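Local structure of carbohydrate binding family 6 (Clostridium thermocellum, 5A8C) at residues A[37-42]-A[52-57]; A[219-224]-A[239-244]; A[263-268]-A[283-288]. The protein hydrolyses alpha-L-arabinofuranosides, probably removing terminal arabinofuranosyl groups from plant cell-wall polysaccharides, as a family 43 glycoside hydrolase with a five-bladed beta-propeller. All coordinates share one frame; numbering follows the deposited sequence.

Interaction 1 (A[37-42]-A[52-57]); sequences TADPAA and YCSHDS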
loop_
_atom_site.group_PDB
_atom_site.type_symbol
_atom_site.label_atom_id
_atom_site.label_comp_id
_atom_site.label_asym_id
_atom_site.label_seq_id
_atom_site.Cartn_x
_atom_site.Cartn_y
_atom_site.Cartn_z
ATOM N N THR A 37 9.028 -1.149 -9.678
ATOM C CA THR A 37 7.972 -1.487 -8.719
ATOM C C THR A 37 7.847 -0.385 -7.695
ATOM O O THR A 37 8.826 0.244 -7.279
ATOM C CB THR A 37 8.333 -2.813 -7.969
ATOM O OG1 THR A 37 9.633 -2.785 -7.399
ATOM C CG2 THR A 37 8.181 -4.009 -8.909
ATOM N N ALA A 38 6.603 -0.170 -7.223
ATOM C CA ALA A 38 6.311 0.915 -6.290
ATOM C C ALA A 38 5.144 0.526 -5.374
ATOM O O ALA A 38 4.429 -0.459 -5.610
ATOM C CB ALA A 38 5.927 2.186 -7.040
ATOM N N ASP A 39 4.987 1.313 -4.325
ATOM C CA ASP A 39 3.733 1.243 -3.508
ATOM C C ASP A 39 3.443 -0.147 -2.973
ATOM O O ASP A 39 2.343 -0.684 -3.129
ATOM C CB ASP A 39 2.527 1.731 -4.327
ATOM C CG ASP A 39 2.772 3.018 -5.053
ATOM O OD1 ASP A 39 3.411 3.925 -4.506
ATOM O OD2 ASP A 39 2.223 3.121 -6.216
ATOM N N PRO A 40 4.440 -0.799 -2.356
ATOM C CA PRO A 40 4.250 -2.194 -1.965
ATOM C C PRO A 40 3.188 -2.437 -0.907
ATOM O O PRO A 40 2.988 -1.591 -0.001
ATOM C CB PRO A 40 5.620 -2.575 -1.446
ATOM C CG PRO A 40 6.198 -1.295 -0.913
ATOM C CD PRO A 40 5.747 -0.276 -1.928
ATOM N N ALA A 41 2.630 -3.631 -0.950
ATOM C CA ALA A 41 1.833 -4.205 0.121
ATOM C C ALA A 41 2.275 -5.657 0.281
ATOM O O ALA A 41 2.710 -6.287 -0.671
ATOM C CB ALA A 41 0.344 -4.097 -0.172
ATOM N N ALA A 42 2.126 -6.216 1.462
ATOM C CA ALA A 42 2.690 -7.539 1.748
ATOM C C ALA A 42 1.758 -8.415 2.531
ATOM O O ALA A 42 0.991 -7.952 3.375
ATOM C CB ALA A 42 4.012 -7.414 2.487
ATOM N N TYR A 52 3.337 -7.275 -3.188
ATOM C CA TYR A 52 2.618 -6.864 -4.380
ATOM C C TYR A 52 2.893 -5.390 -4.584
ATOM O O TYR A 52 2.775 -4.607 -3.619
ATOM C CB TYR A 52 1.086 -7.084 -4.167
ATOM C CG TYR A 52 0.740 -8.513 -3.927
ATOM C CD1 TYR A 52 0.941 -9.100 -2.671
ATOM C CD2 TYR A 52 0.259 -9.334 -4.922
ATOM C CE1 TYR A 52 0.645 -10.410 -2.439
ATOM C CE2 TYR A 52 -0.046 -10.662 -4.707
ATOM C CZ TYR A 52 0.173 -11.212 -3.458
ATOM O OH TYR A 52 -0.106 -12.521 -3.174
ATOM N N CYS A 53 3.138 -4.980 -5.818
ATOM C CA CYS A 53 3.567 -3.622 -6.094
ATOM C C CYS A 53 2.840 -3.075 -7.322
ATOM O O CYS A 53 2.552 -3.806 -8.269
ATOM C CB CYS A 53 5.059 -3.535 -6.413
ATOM S SG CYS A 53 6.124 -4.089 -5.074
ATOM N N SER A 54 2.624 -1.761 -7.328
ATOM C CA SER A 54 2.394 -1.071 -8.595
ATOM C C SER A 54 3.520 -1.423 -9.559
ATOM O O SER A 54 4.687 -1.269 -9.172
ATOM C CB SER A 54 2.473 0.442 -8.355
ATOM O OG SER A 54 1.412 0.913 -7.566
ATOM N N HIS A 55 3.212 -1.879 -10.762
ATOM C CA HIS A 55 4.256 -2.058 -11.784
ATOM C C HIS A 55 4.439 -0.741 -12.540
ATOM O O HIS A 55 3.550 -0.325 -13.283
ATOM C CB HIS A 55 3.868 -3.142 -12.720
ATOM C CG HIS A 55 4.787 -3.281 -13.913
ATOM N ND1 HIS A 55 6.144 -3.081 -14.018
ATOM C CD2 HIS A 55 4.372 -3.623 -15.150
ATOM C CE1 HIS A 55 6.505 -3.298 -15.293
ATOM N NE2 HIS A 55 5.446 -3.644 -15.989
ATOM N N ASP A 56 5.525 -0.027 -12.254
ATOM C CA ASP A 56 5.892 1.157 -13.000
ATOM C C ASP A 56 6.389 0.715 -14.372
ATOM O O ASP A 56 7.479 0.146 -14.470
ATOM C CB ASP A 56 7.017 1.960 -12.289
ATOM C CG ASP A 56 6.564 2.930 -11.223
ATOM O OD1 ASP A 56 5.392 3.364 -11.204
ATOM O OD2 ASP A 56 7.474 3.318 -10.427
ATOM N N SER A 57 5.624 0.958 -15.413
ATOM C CA SER A 57 6.043 0.565 -16.757
ATOM C C SER A 57 7.334 1.278 -17.149
ATOM O O SER A 57 7.599 2.402 -16.739
ATOM C CB SER A 57 4.995 0.926 -17.776
ATOM O OG SER A 57 3.765 0.281 -17.478
#
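Strand 40-42 runs antiparallel to strand 52-56, axes 4.8 Å apart and 159° between directions, and the pairing slips by one residue between the A38-S54 and A41-Y52 hydrogen-bonded pairs: a beta bulge, at which the chain turns a corner at D39. Beyond the bulge the bonding is straight, Y52 N reaching A41 O at 2.8 Å with 173° at the hydrogen. Before it, S54 N to A38 O is weak, bent to 122°. At the corner the D39 carboxylate meets S54, whose hydroxyl gives its proton to the anti lone pair of OD2 (OG to OD2 2.7 Å). S54 OG also bonds A103 N. These two strands are the first hairpin of a four-stranded antiparallel sheet, a blade of the propeller. D39 faces the pocket where its OD2 bonds a Tris molecule, probably from the crystallisation liquor. The general base of GH43 enzymes is an aspartate of the first blade, and D39 is consistent with that role. On the side of T37, C53 packs against T37 and P40, its CB 3.7 Å from T37 CB and its SG 4.0 Å from P40 CB. D56 OD2 lies alongside the A38 methyl, while the carboxylate is salt-bridged to R299.

Interaction 2 (A[219-224]-A[239-244]); sequences NGKYYF and YMMSDK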
loop_
_atom_site.group_PDB
_atom_site.type_symbol
_atom_site.label_atom_id
_atom_site.label_comp_id
_atom_site.label_asym_id
_atom_site.label_seq_id
_atom_site.Cartn_x
_atom_site.Cartn_y
_atom_site.Cartn_z
ATOM N N ASN A 219 -0.664 -5.558 19.712
ATOM C CA ASN A 219 -0.767 -5.459 21.158
ATOM C C ASN A 219 -1.838 -4.502 21.622
ATOM O O ASN A 219 -1.611 -3.670 22.504
ATOM C CB ASN A 219 0.597 -5.095 21.777
ATOM C CG ASN A 219 0.703 -5.452 23.242
ATOM O OD1 ASN A 219 0.064 -6.398 23.723
ATOM N ND2 ASN A 219 1.508 -4.689 23.975
ATOM N N GLY A 220 -3.011 -4.615 21.021
ATOM C CA GLY A 220 -4.171 -3.823 21.465
ATOM C C GLY A 220 -4.288 -2.435 20.944
ATOM O O GLY A 220 -5.232 -1.722 21.310
ATOM N N LYS A 221 -3.370 -2.019 20.086
ATOM C CA LYS A 221 -3.373 -0.709 19.510
ATOM C C LYS A 221 -3.548 -0.779 18.010
ATOM O O LYS A 221 -2.984 -1.666 17.346
ATOM C CB LYS A 221 -2.089 0.083 19.856
ATOM C CG LYS A 221 -1.925 0.471 21.291
ATOM C CD LYS A 221 -2.841 1.612 21.733
ATOM C CE LYS A 221 -2.530 2.068 23.154
ATOM N NZ LYS A 221 -3.408 3.192 23.580
ATOM N N TYR A 222 -4.282 0.193 17.471
ATOM C CA TYR A 222 -4.451 0.395 16.043
ATOM C C TYR A 222 -3.482 1.470 15.597
ATOM O O TYR A 222 -3.339 2.509 16.250
ATOM C CB TYR A 222 -5.891 0.848 15.748
ATOM C CG TYR A 222 -6.914 -0.192 16.099
ATOM C CD1 TYR A 222 -7.479 -0.234 17.405
ATOM C CD2 TYR A 222 -7.366 -1.116 15.166
ATOM C CE1 TYR A 222 -8.418 -1.161 17.716
ATOM C CE2 TYR A 222 -8.364 -2.043 15.515
ATOM C CZ TYR A 222 -8.913 -2.044 16.785
ATOM O OH TYR A 222 -9.887 -2.923 17.145
ATOM N N TYR A 223 -2.791 1.212 14.467
ATOM C CA TYR A 223 -1.785 2.102 13.924
ATOM C C TYR A 223 -2.241 2.552 12.553
ATOM O O TYR A 223 -2.300 1.744 11.619
ATOM C CB TYR A 223 -0.443 1.353 13.781
ATOM C CG TYR A 223 0.177 0.943 15.104
ATOM C CD1 TYR A 223 -0.291 -0.182 15.777
ATOM C CD2 TYR A 223 1.228 1.642 15.645
ATOM C CE1 TYR A 223 0.256 -0.563 17.005
ATOM C CE2 TYR A 223 1.815 1.263 16.870
ATOM C CZ TYR A 223 1.308 0.192 17.525
ATOM O OH TYR A 223 1.837 -0.240 18.743
ATOM N N PHE A 224 -2.599 3.841 12.419
ATOM C CA PHE A 224 -2.932 4.417 11.134
ATOM C C PHE A 224 -1.670 5.107 10.621
ATOM O O PHE A 224 -1.205 6.079 11.202
ATOM C CB PHE A 224 -4.071 5.437 11.243
ATOM C CG PHE A 224 -4.400 6.033 9.906
ATOM C CD1 PHE A 224 -5.304 5.374 9.067
ATOM C CD2 PHE A 224 -3.818 7.186 9.456
ATOM C CE1 PHE A 224 -5.590 5.907 7.823
ATOM C CE2 PHE A 224 -4.099 7.681 8.188
ATOM C CZ PHE A 224 -4.994 7.026 7.385
ATOM N N TYR A 239 2.478 8.464 11.369
ATOM C CA TYR A 239 1.456 7.596 11.923
ATOM C C TYR A 239 0.807 8.177 13.164
ATOM O O TYR A 239 1.318 9.075 13.833
ATOM C CB TYR A 239 1.999 6.178 12.217
ATOM C CG TYR A 239 2.822 6.048 13.485
ATOM C CD1 TYR A 239 4.052 6.713 13.613
ATOM C CD2 TYR A 239 2.397 5.294 14.548
ATOM C CE1 TYR A 239 4.791 6.616 14.764
ATOM C CE2 TYR A 239 3.135 5.184 15.720
ATOM C CZ TYR A 239 4.356 5.827 15.797
ATOM O OH TYR A 239 5.047 5.743 16.989
ATOM N N MET A 240 -0.344 7.555 13.441
ATOM C CA MET A 240 -1.163 7.801 14.617
ATOM C C MET A 240 -1.503 6.490 15.287
ATOM O O MET A 240 -1.519 5.444 14.620
ATOM C CB MET A 240 -2.467 8.498 14.253
ATOM C CG MET A 240 -2.358 9.703 13.350
ATOM S SD MET A 240 -3.915 10.582 13.118
ATOM C CE MET A 240 -4.914 9.439 12.324
ATOM N N MET A 241 -1.861 6.528 16.564
ATOM C CA MET A 241 -2.291 5.352 17.307
ATOM C C MET A 241 -3.628 5.603 17.965
ATOM O O MET A 241 -3.935 6.745 18.372
ATOM C CB MET A 241 -1.279 4.980 18.399
ATOM C CG MET A 241 0.017 4.438 17.838
ATOM S SD MET A 241 1.336 4.252 19.055
ATOM C CE MET A 241 0.686 2.909 20.007
ATOM N N SER A 242 -4.389 4.514 18.162
ATOM C CA SER A 242 -5.680 4.586 18.852
ATOM C C SER A 242 -5.974 3.277 19.535
ATOM O O SER A 242 -5.464 2.218 19.142
ATOM C CB SER A 242 -6.791 4.863 17.855
ATOM O OG SER A 242 -8.040 4.981 18.561
ATOM N N ASP A 243 -6.887 3.309 20.499
ATOM C CA ASP A 243 -7.524 2.114 21.047
ATOM C C ASP A 243 -8.680 1.610 20.187
ATOM O O ASP A 243 -9.208 0.515 20.481
ATOM C CB ASP A 243 -8.045 2.402 22.459
ATOM C CG ASP A 243 -6.981 2.684 23.439
ATOM O OD1 ASP A 243 -5.906 2.106 23.338
ATOM O OD2 ASP A 243 -7.240 3.415 24.416
ATOM N N LYS A 244 -9.064 2.355 19.156
ATOM C CA LYS A 244 -10.228 2.048 18.313
ATOM C C LYS A 244 -9.804 2.109 16.848
ATOM O O LYS A 244 -8.859 2.790 16.499
ATOM C CB LYS A 244 -11.354 3.057 18.572
ATOM C CG LYS A 244 -11.893 3.079 20.004
ATOM C CD LYS A 244 -12.836 4.232 20.288
ATOM C CE LYS A 244 -12.187 5.614 20.287
ATOM N NZ LYS A 244 -13.195 6.676 20.329
HETATM O O HOH W 1 -7.966 -1.809 21.469
HETATM O O HOH W 2 -5.348 -0.546 23.835
#
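Four backbone hydrogen bonds join Y222 to S242 and F224 to M240, in both directions, with Y223 and M241 as the non-hydrogen-bonded pair between; the straightest runs from Y222 N to S242 O, 2.9 Å and 171° at the hydrogen. Charge and water close the outer end. K221, bent at chi2 (-74°), lies alongside D243 and sets NZ 2.7 Å from OD1 in a salt bridge, approaching from above the carboxylate plane. Two waters donate to G220 O; one also donates to D243 O, the other to D243 OD1. S242 OG accepts from K244 N in an ST turn where the strand ends and also bonds T247 O, and the turn lays K244 C over one face of the Y222 ring, 3.3 Å from CD1. Apolar contacts divide by face. M241 runs beside Y223 as a Met-aromatic contact, SD 4.6 Å from the ring centroid and oblique to it, and its CE also touches K221 CG. Y239 and Y223 lie side by side, with Y239 CD2 at the edge of the Y223 ring, 4.0 Å from its CD2. Across the sheet, M240 CE meets F224 CD2 at 3.8 Å. The pair forms the two middle strands of a four-stranded antiparallel propeller blade: strand 212-218 lies beside 221-228, its H216 stacking on Y223, and strand 250-256 flanks 237-242, its K252 touching Y239 and M241.

Interaction 3 (A[263-268]-A[283-288]); sequences YSNNNH and HNRTVA. With CA (calcium ion), chain B.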
loop_
_atom_site.group_PDB
_atom_site.type_symbol
_atom_site.label_atom_id
_atom_site.label_comp_id
_atom_site.label_asym_id
_atom_site.label_seq_id
_atom_site.Cartn_x
_atom_site.Cartn_y
_atom_site.Cartn_z
ATOM N N TYR A 263 14.994 11.276 -4.702
ATOM C CA TYR A 263 14.739 12.463 -5.526
ATOM C C TYR A 263 13.602 13.332 -4.968
ATOM O O TYR A 263 12.907 14.010 -5.711
ATOM C CB TYR A 263 14.497 12.102 -6.976
ATOM C CG TYR A 263 15.659 11.407 -7.636
ATOM C CD1 TYR A 263 15.819 10.039 -7.556
ATOM C CD2 TYR A 263 16.600 12.127 -8.359
ATOM C CE1 TYR A 263 16.874 9.385 -8.189
ATOM C CE2 TYR A 263 17.674 11.493 -8.968
ATOM C CZ TYR A 263 17.761 10.123 -8.908
ATOM O OH TYR A 263 18.786 9.463 -9.554
ATOM N N SER A 264 13.472 13.352 -3.636
ATOM C CA SER A 264 12.448 14.184 -2.969
ATOM C C SER A 264 11.061 13.946 -3.515
ATOM O O SER A 264 10.213 14.827 -3.536
ATOM C CB SER A 264 12.803 15.669 -3.021
ATOM O OG SER A 264 14.074 15.860 -2.405
ATOM N N ASN A 265 10.784 12.693 -3.908
ATOM C CA ASN A 265 9.515 12.346 -4.523
ATOM C C ASN A 265 8.667 11.468 -3.597
ATOM O O ASN A 265 8.891 11.426 -2.392
ATOM C CB ASN A 265 9.754 11.774 -5.914
ATOM C CG ASN A 265 8.605 12.130 -6.887
ATOM O OD1 ASN A 265 7.413 11.728 -6.709
ATOM N ND2 ASN A 265 8.942 12.828 -7.927
ATOM N N ASN A 266 7.659 10.806 -4.143
ATOM C CA ASN A 266 6.716 10.119 -3.303
ATOM C C ASN A 266 7.312 8.944 -2.555
ATOM O O ASN A 266 8.359 8.363 -2.900
ATOM C CB ASN A 266 5.433 9.768 -4.050
ATOM C CG ASN A 266 5.656 8.996 -5.326
ATOM O OD1 ASN A 266 6.612 8.195 -5.439
ATOM N ND2 ASN A 266 4.832 9.267 -6.324
ATOM N N ASN A 267 6.607 8.580 -1.485
ATOM C CA ASN A 267 7.059 7.664 -0.442
ATOM C C ASN A 267 5.846 6.811 -0.066
ATOM O O ASN A 267 4.795 7.405 0.211
ATOM C CB ASN A 267 7.571 8.524 0.730
ATOM C CG ASN A 267 8.454 7.842 1.750
ATOM O OD1 ASN A 267 8.670 6.627 1.745
ATOM N ND2 ASN A 267 8.996 8.665 2.660
ATOM N N HIS A 268 5.919 5.479 -0.150
ATOM C CA HIS A 268 4.732 4.646 0.040
ATOM C C HIS A 268 5.156 3.326 0.647
ATOM O O HIS A 268 6.139 2.737 0.237
ATOM C CB HIS A 268 4.068 4.397 -1.306
ATOM C CG HIS A 268 2.627 3.914 -1.230
ATOM N ND1 HIS A 268 1.604 4.653 -1.772
ATOM C CD2 HIS A 268 2.049 2.791 -0.722
ATOM C CE1 HIS A 268 0.470 3.970 -1.566
ATOM N NE2 HIS A 268 0.698 2.868 -0.915
ATOM N N HIS A 283 9.418 2.037 -1.200
ATOM C CA HIS A 283 10.118 2.166 -2.481
ATOM C C HIS A 283 11.111 3.292 -2.464
ATOM O O HIS A 283 11.044 4.260 -1.688
ATOM C CB HIS A 283 9.133 2.301 -3.696
ATOM C CG HIS A 283 8.315 3.549 -3.726
ATOM N ND1 HIS A 283 6.951 3.508 -3.809
ATOM C CD2 HIS A 283 8.718 4.854 -3.766
ATOM C CE1 HIS A 283 6.548 4.747 -3.848
ATOM N NE2 HIS A 283 7.565 5.594 -3.816
ATOM N N ASN A 284 12.089 3.193 -3.386
ATOM C CA ASN A 284 12.947 4.314 -3.705
ATOM C C ASN A 284 13.240 4.269 -5.188
ATOM O O ASN A 284 12.487 3.664 -5.957
ATOM C CB ASN A 284 14.191 4.399 -2.795
ATOM C CG ASN A 284 15.249 3.362 -3.047
ATOM O OD1 ASN A 284 15.069 2.475 -3.877
ATOM N ND2 ASN A 284 16.338 3.474 -2.318
ATOM N N ARG A 285 14.271 4.994 -5.614
ATOM C CA ARG A 285 14.616 5.127 -7.041
ATOM C C ARG A 285 16.075 4.794 -7.311
ATOM O O ARG A 285 16.687 5.354 -8.194
ATOM C CB ARG A 285 14.189 6.501 -7.537
ATOM C CG ARG A 285 12.667 6.671 -7.533
ATOM C CD ARG A 285 12.216 8.117 -7.320
ATOM N NE ARG A 285 10.841 8.319 -7.717
ATOM C CZ ARG A 285 9.767 8.381 -6.916
ATOM N NH1 ARG A 285 9.838 8.172 -5.605
ATOM N NH2 ARG A 285 8.611 8.677 -7.456
ATOM N N THR A 286 16.628 3.841 -6.519
ATOM C CA THR A 286 18.025 3.502 -6.658
ATOM C C THR A 286 18.335 2.786 -7.956
ATOM O O THR A 286 19.437 2.964 -8.528
ATOM C CB THR A 286 18.544 2.766 -5.449
ATOM O OG1 THR A 286 19.976 2.915 -5.397
ATOM C CG2 THR A 286 18.166 1.352 -5.413
ATOM N N VAL A 287 17.458 1.915 -8.456
ATOM C CA VAL A 287 17.702 1.241 -9.724
ATOM C C VAL A 287 17.797 2.220 -10.860
ATOM O O VAL A 287 18.742 2.198 -11.678
ATOM C CB VAL A 287 16.683 0.110 -9.979
ATOM C CG1 VAL A 287 16.884 -0.512 -11.373
ATOM C CG2 VAL A 287 16.721 -0.942 -8.877
ATOM N N ALA A 288 16.811 3.111 -10.924
ATOM C CA ALA A 288 16.852 4.170 -11.940
ATOM C C ALA A 288 18.113 5.011 -11.795
ATOM O O ALA A 288 18.767 5.336 -12.801
ATOM C CB ALA A 288 15.615 5.019 -11.820
HETATM CA CA CA B . -0.821 1.196 0.147
HETATM O O HOH W 3 8.754 4.773 -0.258
HETATM O O HOH W 4 -2.726 1.357 -1.414
HETATM O O HOH W 5 -0.078 -0.016 -1.825
HETATM O O HOH W 6 -2.512 2.748 0.979
HETATM O O HOH W 7 0.105 2.243 2.190
HETATM O O HOH W 8 -2.254 -0.403 1.161
#
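R285 and H283 converge on N266, gripping both its oxygens. The R285 guanidinium meets N266 end-on: NH2 bonds OD1 at 2.9 Å, and NH1 bonds the backbone O at 3.1 Å and, less straight, OD1 as well. Both nitrogens reach OD1 from the same face of the amide, and both oxygens lie close to the guanidinium plane. Above the centre of that plane sits N265 CB, 3.4 Å up. An arm extended from CG to NE carries the group there, and R285 CB rests 3.9 Å from CD1 at the edge of the Y263 ring. NH1 also bonds N262 OD1 and NE bonds P295 O, further restraining the group. H283 is turned with CG between its backbone N and carbonyl carbon (chi1 66°), which brings NE2 to N266 O at 3.0 Å, from above the carbonyl plane. H268 CB packs 3.6 Å from H283 CE1. A water accepts from H268 N and H283 N and donates to N267 OD1, bridging the two segments. H268 then extends NE2 to the calcium ion, 2.5 Å away, whose shell also holds five waters and one more atom of the structure. The loop 263-268 leads from strand 250-256 into strand 270-274, and here lies against the end of strand 277-284; R285 is the N-cap residue of helix 286-291, and strand 300-306 flanks 277-284.

How the interactions relate
Interactions 1 and 3 touch, with centres 12 Å apart: D39 N and H283 ND1 are 3.0 Å apart, a probable hydrogen bond, and D39 OD1 packs 3.3 Å from H268 CB. Together they line the pocket in which the Tris molecule binds, which bonds both D39 OD2 and H268 ND1, next to the calcium ion. R299 spans both, bonding D56 of interaction 1 and N266 of interaction 3. Interaction 2 belongs to a different blade; its centre is 25 Å from that of interaction 1 and 27 Å from that of interaction 3, with nearest atoms about 13 and 11 Å away. The F224 side chain remains about 10 Å from the calcium ion.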